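Long-range contacts in formate dehydrogenase subunit beta (PDB 1H0H), which carries electrons through three [4Fe-4S] clusters as the electron-transfer subunit of an enzyme that reversibly oxidises formate to carbon dioxide: residues C17-P28 with F46-M54; H94-L102 with K136-T145. One frame throughout, in Å; residues are numbered along the deposited sequence. Where two conformers were deposited one is given.

Contact 1. Residues C17-P28 with F46-M54; sequences CQVACKQWHGNP and FHTYKLVRM. With SF4 (iron/sulfur cluster), chain M; SF4 (iron/sulfur cluster), chain L.
The backbones of Q18 and K50 come to 5.1 Å between their CA atoms, and those of N27 and H47 approach again at the other end. Between these points the loop H47-K50 runs back along the helix; beyond K50 it passes into strand 51-54, whose axis is nearly antiparallel to that of helix 17-25 (161°). Q18 makes the direct polar link at the strand: its chain is extended with CG anti to the backbone N (chi1 -180°), which carries OE1 to the N-H of V52, 3.0 Å from V52 N, almost straight at 169° and in the carbonyl plane. The NE2 of the same amide bonds to the carbonyl of N40, so both ends of the group are held. One water donates to the carbonyls of both Q18 and K50. Farther along, K22 NZ hydrogen-bonds to T48 OG1 at 2.9 Å and also to P28 O, tying the helix to the loop that follows it; N45 OD1 also holds the threonine hydroxyl, and an acidic side chain of the partner protein pairs with the ammonium. Y49 turns its edge to one face of the H25 imidazole, ring planes steeply inclined, while N27 ND2 sits over the centre of the tyrosine ring, 3.5 Å from Y49 CE2. P28 CG lies over a face of the H47 ring, a CH-pi contact 3.6 Å from its centroid. C17 SG binds iron of one cluster and touches V52 CG2; C21 SG binds iron of the next. Two cysteines one helical turn apart, ending a CxxCxxCxxxC motif and serving different clusters, are characteristic of the ferredoxin-type [4Fe-4S] fold.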
loop_
_atom_site.group_PDB
_atom_site.type_symbol
_atom_site.label_atom_id
_atom_site.label_comp_id
_atom_site.label_asym_id
_atom_site.label_seq_id
_atom_site.Cartn_x
_atom_site.Cartn_y
_atom_site.Cartn_z
ATOM N N CYS B 17 -10.570 -9.849 15.072
ATOM C CA CYS B 17 -11.406 -10.720 15.903
ATOM C C CYS B 17 -12.833 -10.162 16.073
ATOM O O CYS B 17 -13.824 -10.911 15.991
ATOM C CB CYS B 17 -10.764 -10.937 17.300
ATOM S SG CYS B 17 -10.352 -9.408 18.176
ATOM N N GLN B 18 -12.930 -8.863 16.325
ATOM C CA GLN B 18 -14.231 -8.216 16.539
ATOM C C GLN B 18 -15.114 -8.408 15.328
ATOM O O GLN B 18 -16.255 -8.850 15.455
ATOM C CB GLN B 18 -14.058 -6.726 16.877
ATOM C CG GLN B 18 -15.335 -5.958 17.131
ATOM C CD GLN B 18 -15.090 -4.554 17.663
ATOM O OE1 GLN B 18 -14.314 -4.345 18.608
ATOM N NE2 GLN B 18 -15.737 -3.600 17.054
ATOM N N VAL B 19 -14.569 -8.108 14.155
ATOM C CA VAL B 19 -15.291 -8.294 12.892
ATOM C C VAL B 19 -15.535 -9.779 12.590
ATOM O O VAL B 19 -16.647 -10.179 12.239
ATOM C CB VAL B 19 -14.569 -7.585 11.740
ATOM C CG1 VAL B 19 -15.256 -7.832 10.406
ATOM C CG2 VAL B 19 -14.548 -6.071 12.039
ATOM N N ALA B 20 -14.523 -10.598 12.793
ATOM C CA ALA B 20 -14.623 -12.010 12.457
ATOM C C ALA B 20 -15.749 -12.693 13.227
ATOM O O ALA B 20 -16.457 -13.526 12.656
ATOM C CB ALA B 20 -13.273 -12.749 12.707
ATOM N N CYS B 21 -15.896 -12.343 14.505
ATOM C CA CYS B 21 -16.949 -12.912 15.346
ATOM C C CYS B 21 -18.291 -12.558 14.694
ATOM O O CYS B 21 -19.165 -13.413 14.517
ATOM C CB CYS B 21 -16.884 -12.342 16.773
ATOM S SG CYS B 21 -18.111 -13.095 17.867
ATOM N N LYS B 22 -18.458 -11.299 14.310
ATOM C CA LYS B 22 -19.717 -10.887 13.704
ATOM C C LYS B 22 -19.974 -11.605 12.373
ATOM O O LYS B 22 -21.100 -12.051 12.093
ATOM C CB LYS B 22 -19.794 -9.351 13.518
ATOM C CG LYS B 22 -19.785 -8.561 14.846
ATOM C CD LYS B 22 -20.614 -7.291 14.821
ATOM C CE LYS B 22 -20.775 -6.695 16.243
ATOM N NZ LYS B 22 -21.785 -5.588 16.287
ATOM N N GLN B 23 -18.929 -11.729 11.558
ATOM C CA GLN B 23 -19.050 -12.376 10.259
ATOM C C GLN B 23 -19.477 -13.832 10.401
ATOM O O GLN B 23 -20.367 -14.287 9.674
ATOM C CB GLN B 23 -17.733 -12.289 9.447
ATOM C CG GLN B 23 -17.944 -12.492 7.917
ATOM C CD GLN B 23 -17.987 -13.951 7.461
ATOM O OE1 GLN B 23 -18.521 -14.263 6.383
ATOM N NE2 GLN B 23 -17.413 -14.828 8.249
ATOM N N TRP B 24 -18.860 -14.557 11.331
ATOM C CA TRP B 24 -19.215 -15.952 11.514
ATOM C C TRP B 24 -20.637 -16.115 12.030
ATOM O O TRP B 24 -21.390 -16.933 11.525
ATOM C CB TRP B 24 -18.262 -16.698 12.447
ATOM C CG TRP B 24 -18.660 -18.157 12.536
ATOM C CD1 TRP B 24 -19.171 -18.810 13.606
ATOM C CD2 TRP B 24 -18.629 -19.099 11.468
ATOM N NE1 TRP B 24 -19.435 -20.126 13.282
ATOM C CE2 TRP B 24 -19.117 -20.324 11.969
ATOM C CE3 TRP B 24 -18.195 -19.044 10.132
ATOM C CZ2 TRP B 24 -19.204 -21.468 11.188
ATOM C CZ3 TRP B 24 -18.283 -20.185 9.349
ATOM C CH2 TRP B 24 -18.775 -21.380 9.881
ATOM N N HIS B 25 -21.013 -15.316 13.013
ATOM C CA HIS B 25 -22.329 -15.493 13.618
ATOM C C HIS B 25 -23.460 -14.750 12.918
ATOM O O HIS B 25 -24.623 -14.918 13.287
ATOM C CB HIS B 25 -22.275 -15.071 15.087
ATOM C CG HIS B 25 -21.298 -15.854 15.898
ATOM N ND1 HIS B 25 -19.934 -15.623 15.853
ATOM C CD2 HIS B 25 -21.485 -16.893 16.749
ATOM C CE1 HIS B 25 -19.332 -16.453 16.692
ATOM N NE2 HIS B 25 -20.252 -17.249 17.227
ATOM N N GLY B 26 -23.138 -13.906 11.930
ATOM C CA GLY B 26 -24.168 -13.098 11.318
ATOM C C GLY B 26 -24.694 -11.978 12.204
ATOM O O GLY B 26 -25.857 -11.596 12.092
ATOM N N ASN B 27 -23.843 -11.421 13.065
ATOM C CA ASN B 27 -24.321 -10.381 13.959
ATOM C C ASN B 27 -24.288 -9.056 13.232
ATOM O O ASN B 27 -23.325 -8.760 12.521
ATOM C CB ASN B 27 -23.465 -10.290 15.237
ATOM C CG ASN B 27 -23.578 -11.517 16.134
ATOM O OD1 ASN B 27 -24.574 -12.231 16.121
ATOM N ND2 ASN B 27 -22.554 -11.742 16.948
ATOM N N PRO B 28 -25.341 -8.269 13.365
ATOM C CA PRO B 28 -25.392 -6.956 12.719
ATOM C C PRO B 28 -24.490 -5.945 13.418
ATOM O O PRO B 28 -24.104 -6.146 14.571
ATOM C CB PRO B 28 -26.859 -6.533 12.906
ATOM C CG PRO B 28 -27.226 -7.200 14.220
ATOM C CD PRO B 28 -26.594 -8.588 14.085
ATOM N N PHE B 46 -26.192 -7.126 22.845
ATOM C CA PHE B 46 -26.782 -8.387 22.355
ATOM C C PHE B 46 -26.155 -8.873 21.045
ATOM O O PHE B 46 -26.144 -10.077 20.763
ATOM C CB PHE B 46 -28.319 -8.238 22.190
ATOM C CG PHE B 46 -29.032 -9.506 21.797
ATOM C CD1 PHE B 46 -29.334 -10.488 22.746
ATOM C CD2 PHE B 46 -29.411 -9.716 20.479
ATOM C CE1 PHE B 46 -30.000 -11.644 22.375
ATOM C CE2 PHE B 46 -30.058 -10.873 20.090
ATOM C CZ PHE B 46 -30.346 -11.850 21.048
ATOM N N HIS B 47 -25.642 -7.951 20.233
ATOM C CA HIS B 47 -25.131 -8.338 18.916
ATOM C C HIS B 47 -23.621 -8.317 18.807
ATOM O O HIS B 47 -23.078 -8.506 17.708
ATOM C CB HIS B 47 -25.659 -7.402 17.846
ATOM C CG HIS B 47 -27.144 -7.384 17.738
ATOM N ND1 HIS B 47 -27.878 -8.494 17.383
ATOM C CD2 HIS B 47 -28.034 -6.384 17.928
ATOM C CE1 HIS B 47 -29.164 -8.178 17.366
ATOM N NE2 HIS B 47 -29.282 -6.900 17.677
ATOM N N THR B 48 -22.939 -8.110 19.922
ATOM C CA THR B 48 -21.500 -7.909 19.910
ATOM C C THR B 48 -20.865 -8.705 21.031
ATOM O O THR B 48 -20.889 -8.286 22.184
ATOM C CB THR B 48 -21.232 -6.412 20.112
ATOM O OG1 THR B 48 -21.982 -5.640 19.160
ATOM C CG2 THR B 48 -19.771 -6.089 19.855
ATOM N N TYR B 49 -20.276 -9.845 20.691
ATOM C CA TYR B 49 -19.752 -10.765 21.666
ATOM C C TYR B 49 -18.263 -10.579 21.892
ATOM O O TYR B 49 -17.722 -11.057 22.871
ATOM C CB TYR B 49 -19.913 -12.186 21.180
ATOM C CG TYR B 49 -21.264 -12.638 20.690
ATOM C CD1 TYR B 49 -22.453 -11.984 21.053
ATOM C CD2 TYR B 49 -21.351 -13.757 19.870
ATOM C CE1 TYR B 49 -23.676 -12.444 20.617
ATOM C CE2 TYR B 49 -22.564 -14.211 19.434
ATOM C CZ TYR B 49 -23.723 -13.552 19.802
ATOM O OH TYR B 49 -24.917 -14.054 19.334
ATOM N N LYS B 50 -17.593 -9.937 20.934
ATOM C CA LYS B 50 -16.144 -9.784 20.987
ATOM C C LYS B 50 -15.942 -8.303 20.808
ATOM O O LYS B 50 -16.439 -7.710 19.843
ATOM C CB LYS B 50 -15.492 -10.614 19.866
ATOM C CG LYS B 50 -13.954 -10.618 19.853
ATOM C CD LYS B 50 -13.369 -11.258 21.140
ATOM C CE LYS B 50 -11.929 -11.672 20.940
ATOM N NZ LYS B 50 -11.197 -12.068 22.214
ATOM N N LEU B 51 -15.288 -7.695 21.787
ATOM C CA LEU B 51 -15.106 -6.265 21.768
ATOM C C LEU B 51 -13.679 -5.867 22.107
ATOM O O LEU B 51 -13.191 -6.128 23.208
ATOM C CB LEU B 51 -16.075 -5.631 22.770
ATOM C CG LEU B 51 -16.041 -4.115 22.717
ATOM C CD1 LEU B 51 -16.625 -3.608 21.419
ATOM C CD2 LEU B 51 -16.782 -3.539 23.925
ATOM N N VAL B 52 -12.997 -5.233 21.158
ATOM C CA VAL B 52 -11.635 -4.801 21.436
ATOM C C VAL B 52 -11.644 -3.489 22.211
ATOM O O VAL B 52 -11.973 -2.416 21.686
ATOM C CB VAL B 52 -10.754 -4.715 20.155
ATOM C CG1 VAL B 52 -9.373 -4.212 20.514
ATOM C CG2 VAL B 52 -10.671 -6.102 19.475
ATOM N N ARG B 53 -11.309 -3.591 23.490
ATOM C CA ARG B 53 -11.301 -2.431 24.346
ATOM C C ARG B 53 -9.944 -1.778 24.215
ATOM O O ARG B 53 -8.948 -2.462 24.010
ATOM C CB ARG B 53 -11.589 -2.856 25.778
ATOM C CG ARG B 53 -12.995 -3.369 25.996
ATOM C CD ARG B 53 -13.267 -3.759 27.442
ATOM N NE ARG B 53 -14.532 -4.462 27.633
ATOM C CZ ARG B 53 -15.716 -3.862 27.651
ATOM N NH1 ARG B 53 -15.807 -2.546 27.462
ATOM N NH2 ARG B 53 -16.807 -4.572 27.854
ATOM N N MET B 54 -9.905 -0.453 24.280
ATOM C CA MET B 54 -8.663 0.268 24.031
ATOM C C MET B 54 -8.551 1.408 25.026
ATOM O O MET B 54 -9.463 2.256 25.115
ATOM C CB MET B 54 -8.620 0.805 22.584
ATOM C CG MET B 54 -8.857 -0.247 21.476
ATOM S SD MET B 54 -9.220 0.489 19.812
ATOM C CE MET B 54 -7.586 1.132 19.328
HETATM FE FE1 SF4 M . -16.375 -17.363 18.695
HETATM FE FE2 SF4 M . -14.426 -15.608 19.516
HETATM FE FE3 SF4 M . -16.558 -16.216 21.177
HETATM FE FE4 SF4 M . -16.924 -14.673 18.925
HETATM S S1 SF4 M . -15.598 -14.206 20.772
HETATM S S2 SF4 M . -18.194 -16.430 19.677
HETATM S S3 SF4 M . -15.485 -15.511 17.471
HETATM S S4 SF4 M . -15.050 -17.758 20.483
HETATM FE FE1 SF4 L . -5.632 -10.503 17.520
HETATM FE FE2 SF4 L . -8.096 -9.306 17.947
HETATM FE FE3 SF4 L . -5.808 -8.120 18.929
HETATM FE FE4 SF4 L . -6.274 -8.219 16.135
HETATM S S1 SF4 L . -7.491 -7.108 17.679
HETATM S S2 SF4 L . -4.276 -8.641 17.286
HETATM S S3 SF4 L . -7.399 -10.241 16.032
HETATM S S4 SF4 L . -6.725 -10.217 19.533
HETATM O O HOH W 1 -17.974 -8.535 17.689
HETATM O O HOH W 2 -13.617 -1.868 19.598
HETATM O O HOH W 3 -19.913 -10.432 17.882
HETATM O O HOH W 4 -27.116 -11.079 16.747
#

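Contact 2. Residues H94-L102 with K136-T145; sequences HDDATGCVL and KCDMCIDRIT. With SF4 (iron/sulfur cluster), chain M; SF4 (iron/sulfur cluster), chain N.
K136 NZ reaches across to the carbonyl of V101, with 2.7 Å between K136 NZ and V101 O. The same ammonium also bonds to C137 O, nearly along the C=O axis at 165°, so two carbonyls grip it. The bend at the end of the lysine chain (chi4 63°) turns NZ toward these oxygens while K136 CD stays 3.5 Å from S3 of the chain N cluster; V101 CG1 packs beside that cluster too. C100 SG rests 3.4 Å from D138 O, and M139 folds over C100, its CE methyl 3.7 Å from C100 CA. Beyond it, I141 CD1 meets T98 OG1, and I144 CD1 touches T98 CG2, the two side chains crossing at a slant. L102 CD1 lies beside D138 CB.

A second shell sets the T98 loop. T98 OG1 accepts from C100 N at 3.1 Å, which closes an ST turn; it also donates to the anti lone pair of D95 OD2, so this hydroxyl is used in both directions. On the other segment, C137 SG and C140 SG bind irons of the chain M cluster, and M139 N donates to C137 SG at 156°. D138 OD1 also accepts a hydrogen bond from H25 NE2.

Chemically, the lysine's probable positive charge lies close to the chain N cluster and would tend to stabilise its reduced form, while the N-H donated to C137 SG would draw electron density from the thiolate and probably favour reduction of the chain M cluster.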
loop_
_atom_site.group_PDB
_atom_site.type_symbol
_atom_site.label_atom_id
_atom_site.label_comp_id
_atom_site.label_asym_id
_atom_site.label_seq_id
_atom_site.Cartn_x
_atom_site.Cartn_y
_atom_site.Cartn_z
ATOM N N HIS B 94 -24.465 -25.761 29.700
ATOM C CA HIS B 94 -23.049 -25.911 30.047
ATOM C C HIS B 94 -22.565 -27.194 29.353
ATOM O O HIS B 94 -22.884 -28.307 29.779
ATOM C CB HIS B 94 -22.873 -25.992 31.558
ATOM C CG HIS B 94 -21.477 -25.714 32.028
ATOM N ND1 HIS B 94 -21.081 -25.934 33.327
ATOM C CD2 HIS B 94 -20.396 -25.201 31.389
ATOM C CE1 HIS B 94 -19.810 -25.593 33.466
ATOM N NE2 HIS B 94 -19.373 -25.142 32.306
ATOM N N ASP B 95 -21.798 -27.028 28.279
ATOM C CA ASP B 95 -21.421 -28.154 27.449
ATOM C C ASP B 95 -20.238 -28.914 27.999
ATOM O O ASP B 95 -19.132 -28.389 28.066
ATOM C CB ASP B 95 -21.124 -27.679 26.030
ATOM C CG ASP B 95 -20.786 -28.816 25.118
ATOM O OD1 ASP B 95 -21.682 -29.673 24.951
ATOM O OD2 ASP B 95 -19.666 -28.948 24.543
ATOM N N ASP B 96 -20.468 -30.167 28.369
ATOM C CA ASP B 96 -19.428 -30.961 28.984
ATOM C C ASP B 96 -18.166 -31.178 28.119
ATOM O O ASP B 96 -17.048 -31.117 28.622
ATOM C CB ASP B 96 -19.958 -32.293 29.517
ATOM C CG ASP B 96 -18.911 -33.049 30.295
ATOM O OD1 ASP B 96 -18.672 -32.728 31.472
ATOM O OD2 ASP B 96 -18.239 -33.968 29.817
ATOM N N ALA B 97 -18.351 -31.442 26.836
ATOM C CA ALA B 97 -17.224 -31.740 25.975
ATOM C C ALA B 97 -16.282 -30.562 25.742
ATOM O O ALA B 97 -15.078 -30.751 25.577
ATOM C CB ALA B 97 -17.721 -32.278 24.641
ATOM N N THR B 98 -16.823 -29.347 25.714
ATOM C CA THR B 98 -15.997 -28.199 25.414
ATOM C C THR B 98 -15.813 -27.258 26.578
ATOM O O THR B 98 -14.855 -26.497 26.611
ATOM C CB THR B 98 -16.591 -27.397 24.250
ATOM O OG1 THR B 98 -17.943 -27.059 24.547
ATOM C CG2 THR B 98 -16.722 -28.258 23.007
ATOM N N GLY B 99 -16.729 -27.298 27.531
ATOM C CA GLY B 99 -16.691 -26.325 28.603
ATOM C C GLY B 99 -17.455 -25.077 28.192
ATOM O O GLY B 99 -17.528 -24.106 28.951
ATOM N N CYS B 100 -18.049 -25.087 26.997
ATOM C CA CYS B 100 -18.763 -23.907 26.544
ATOM C C CYS B 100 -19.979 -23.601 27.408
ATOM O O CYS B 100 -20.735 -24.496 27.764
ATOM C CB CYS B 100 -19.224 -24.026 25.082
ATOM S SG CYS B 100 -20.318 -22.654 24.555
ATOM N N VAL B 101 -20.159 -22.318 27.706
ATOM C CA VAL B 101 -21.318 -21.832 28.437
ATOM C C VAL B 101 -22.167 -21.197 27.362
ATOM O O VAL B 101 -21.811 -20.173 26.799
ATOM C CB VAL B 101 -20.911 -20.821 29.525
ATOM C CG1 VAL B 101 -22.132 -20.201 30.179
ATOM C CG2 VAL B 101 -20.014 -21.520 30.580
ATOM N N LEU B 102 -23.282 -21.831 27.057
ATOM C CA LEU B 102 -24.064 -21.443 25.915
ATOM C C LEU B 102 -25.398 -20.805 26.268
ATOM O O LEU B 102 -26.298 -21.476 26.774
ATOM C CB LEU B 102 -24.264 -22.673 25.031
ATOM C CG LEU B 102 -25.120 -22.537 23.769
ATOM C CD1 LEU B 102 -24.532 -21.499 22.806
ATOM C CD2 LEU B 102 -25.205 -23.882 23.095
ATOM N N LYS B 136 -24.281 -13.818 24.001
ATOM C CA LYS B 136 -22.883 -13.536 24.293
ATOM C C LYS B 136 -22.086 -14.559 23.483
ATOM O O LYS B 136 -22.670 -15.360 22.748
ATOM C CB LYS B 136 -22.598 -13.725 25.795
ATOM C CG LYS B 136 -22.783 -15.166 26.246
ATOM C CD LYS B 136 -22.258 -15.423 27.688
ATOM C CE LYS B 136 -22.129 -16.945 27.986
ATOM N NZ LYS B 136 -21.100 -17.601 27.056
ATOM N N CYS B 137 -20.757 -14.509 23.593
ATOM C CA CYS B 137 -19.856 -15.454 22.956
ATOM C C CYS B 137 -20.320 -16.896 23.150
ATOM O O CYS B 137 -20.622 -17.313 24.283
ATOM C CB CYS B 137 -18.474 -15.281 23.594
ATOM S SG CYS B 137 -17.271 -16.552 23.241
ATOM N N ASP B 138 -20.394 -17.659 22.058
ATOM C CA ASP B 138 -20.761 -19.067 22.166
ATOM C C ASP B 138 -19.567 -20.002 21.945
ATOM O O ASP B 138 -19.731 -21.176 21.578
ATOM C CB ASP B 138 -21.920 -19.414 21.228
ATOM C CG ASP B 138 -21.536 -19.385 19.753
ATOM O OD1 ASP B 138 -20.398 -19.009 19.420
ATOM O OD2 ASP B 138 -22.354 -19.714 18.862
ATOM N N MET B 139 -18.374 -19.464 22.172
ATOM C CA MET B 139 -17.127 -20.206 21.961
ATOM C C MET B 139 -17.062 -20.771 20.535
ATOM O O MET B 139 -16.344 -21.735 20.288
ATOM C CB MET B 139 -17.006 -21.362 22.999
ATOM C CG MET B 139 -15.579 -21.790 23.329
ATOM S SD MET B 139 -15.374 -23.309 24.333
ATOM C CE MET B 139 -15.306 -22.687 25.984
ATOM N N CYS B 140 -17.809 -20.188 19.605
ATOM C CA CYS B 140 -17.895 -20.756 18.270
ATOM C C CYS B 140 -18.130 -22.273 18.372
ATOM O O CYS B 140 -17.428 -23.092 17.734
ATOM C CB CYS B 140 -16.600 -20.454 17.477
ATOM S SG CYS B 140 -16.473 -18.765 16.888
ATOM N N ILE B 141 -19.128 -22.657 19.174
ATOM C CA ILE B 141 -19.388 -24.056 19.421
ATOM C C ILE B 141 -19.492 -24.900 18.139
ATOM O O ILE B 141 -18.966 -26.014 18.086
ATOM C CB ILE B 141 -20.626 -24.235 20.362
ATOM C CG1 ILE B 141 -20.784 -25.700 20.791
ATOM C CG2 ILE B 141 -21.873 -23.780 19.688
ATOM C CD1 ILE B 141 -19.589 -26.255 21.498
ATOM N N ASP B 142 -20.166 -24.384 17.113
ATOM C CA ASP B 142 -20.270 -25.100 15.857
ATOM C C ASP B 142 -18.937 -25.345 15.152
ATOM O O ASP B 142 -18.712 -26.441 14.616
ATOM C CB ASP B 142 -21.235 -24.417 14.885
ATOM C CG ASP B 142 -20.897 -22.971 14.636
ATOM O OD1 ASP B 142 -20.269 -22.300 15.512
ATOM O OD2 ASP B 142 -21.263 -22.398 13.589
ATOM N N ARG B 143 -18.066 -24.343 15.138
ATOM C CA ARG B 143 -16.750 -24.518 14.533
ATOM C C ARG B 143 -15.893 -25.527 15.308
ATOM O O ARG B 143 -15.252 -26.386 14.706
ATOM C CB ARG B 143 -15.998 -23.178 14.500
ATOM C CG ARG B 143 -16.612 -22.141 13.573
ATOM C CD ARG B 143 -15.901 -20.787 13.586
ATOM N NE ARG B 143 -14.602 -20.862 12.942
ATOM C CZ ARG B 143 -14.402 -20.721 11.625
ATOM N NH1 ARG B 143 -15.413 -20.494 10.795
ATOM N NH2 ARG B 143 -13.170 -20.791 11.131
ATOM N N ILE B 144 -15.904 -25.433 16.638
ATOM C CA ILE B 144 -14.995 -26.238 17.441
ATOM C C ILE B 144 -15.382 -27.710 17.563
ATOM O O ILE B 144 -14.582 -28.546 17.978
ATOM C CB ILE B 144 -14.701 -25.595 18.825
ATOM C CG1 ILE B 144 -15.932 -25.536 19.734
ATOM C CG2 ILE B 144 -14.105 -24.240 18.671
ATOM C CD1 ILE B 144 -15.544 -25.003 21.139
ATOM N N THR B 145 -16.611 -28.022 17.185
ATOM C CA THR B 145 -17.055 -29.396 17.193
ATOM C C THR B 145 -17.079 -29.885 15.765
ATOM O O THR B 145 -17.531 -30.989 15.506
ATOM C CB THR B 145 -18.453 -29.523 17.835
ATOM O OG1 THR B 145 -19.361 -28.637 17.165
ATOM C CG2 THR B 145 -18.438 -28.998 19.243
HETATM FE FE1 SF4 M . -16.375 -17.363 18.695
HETATM FE FE2 SF4 M . -14.426 -15.608 19.516
HETATM FE FE3 SF4 M . -16.558 -16.216 21.177
HETATM FE FE4 SF4 M . -16.924 -14.673 18.925
HETATM S S1 SF4 M . -15.598 -14.206 20.772
HETATM S S2 SF4 M . -18.194 -16.430 19.677
HETATM S S3 SF4 M . -15.485 -15.511 17.471
HETATM S S4 SF4 M . -15.050 -17.758 20.483
HETATM FE FE1 SF4 N . -20.135 -14.078 32.775
HETATM FE FE2 SF4 N . -19.449 -15.655 30.617
HETATM FE FE3 SF4 N . -18.662 -16.359 33.281
HETATM FE FE4 SF4 N . -21.322 -16.501 32.545
HETATM S S1 SF4 N . -19.551 -17.840 31.719
HETATM S S2 SF4 N . -20.587 -15.616 34.409
HETATM S S3 SF4 N . -21.472 -14.684 31.039
HETATM S S4 SF4 N . -17.964 -14.486 31.990
#

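How the contacts relate
The chain M cluster joins the two contacts, whose centres lie 16 Å apart: contact 1 supplies C21 to its irons, and contact 2 supplies C137 and C140. Each contact also reaches one further cluster, 17-28/46-54 that of chain L through C17 and V52, 94-102/136-145 that of chain N through K136 and V101, so together they span all three clusters, consistent with an electron path that passes through the chain M cluster. They meet directly as well. H25 NE2 lies 2.8 Å from D138 OD1, and W24 NE1 lies 2.9 Å from D142 OD2, both probable hydrogen bonds, while Y49 CB packs 3.5 Å from C137 N.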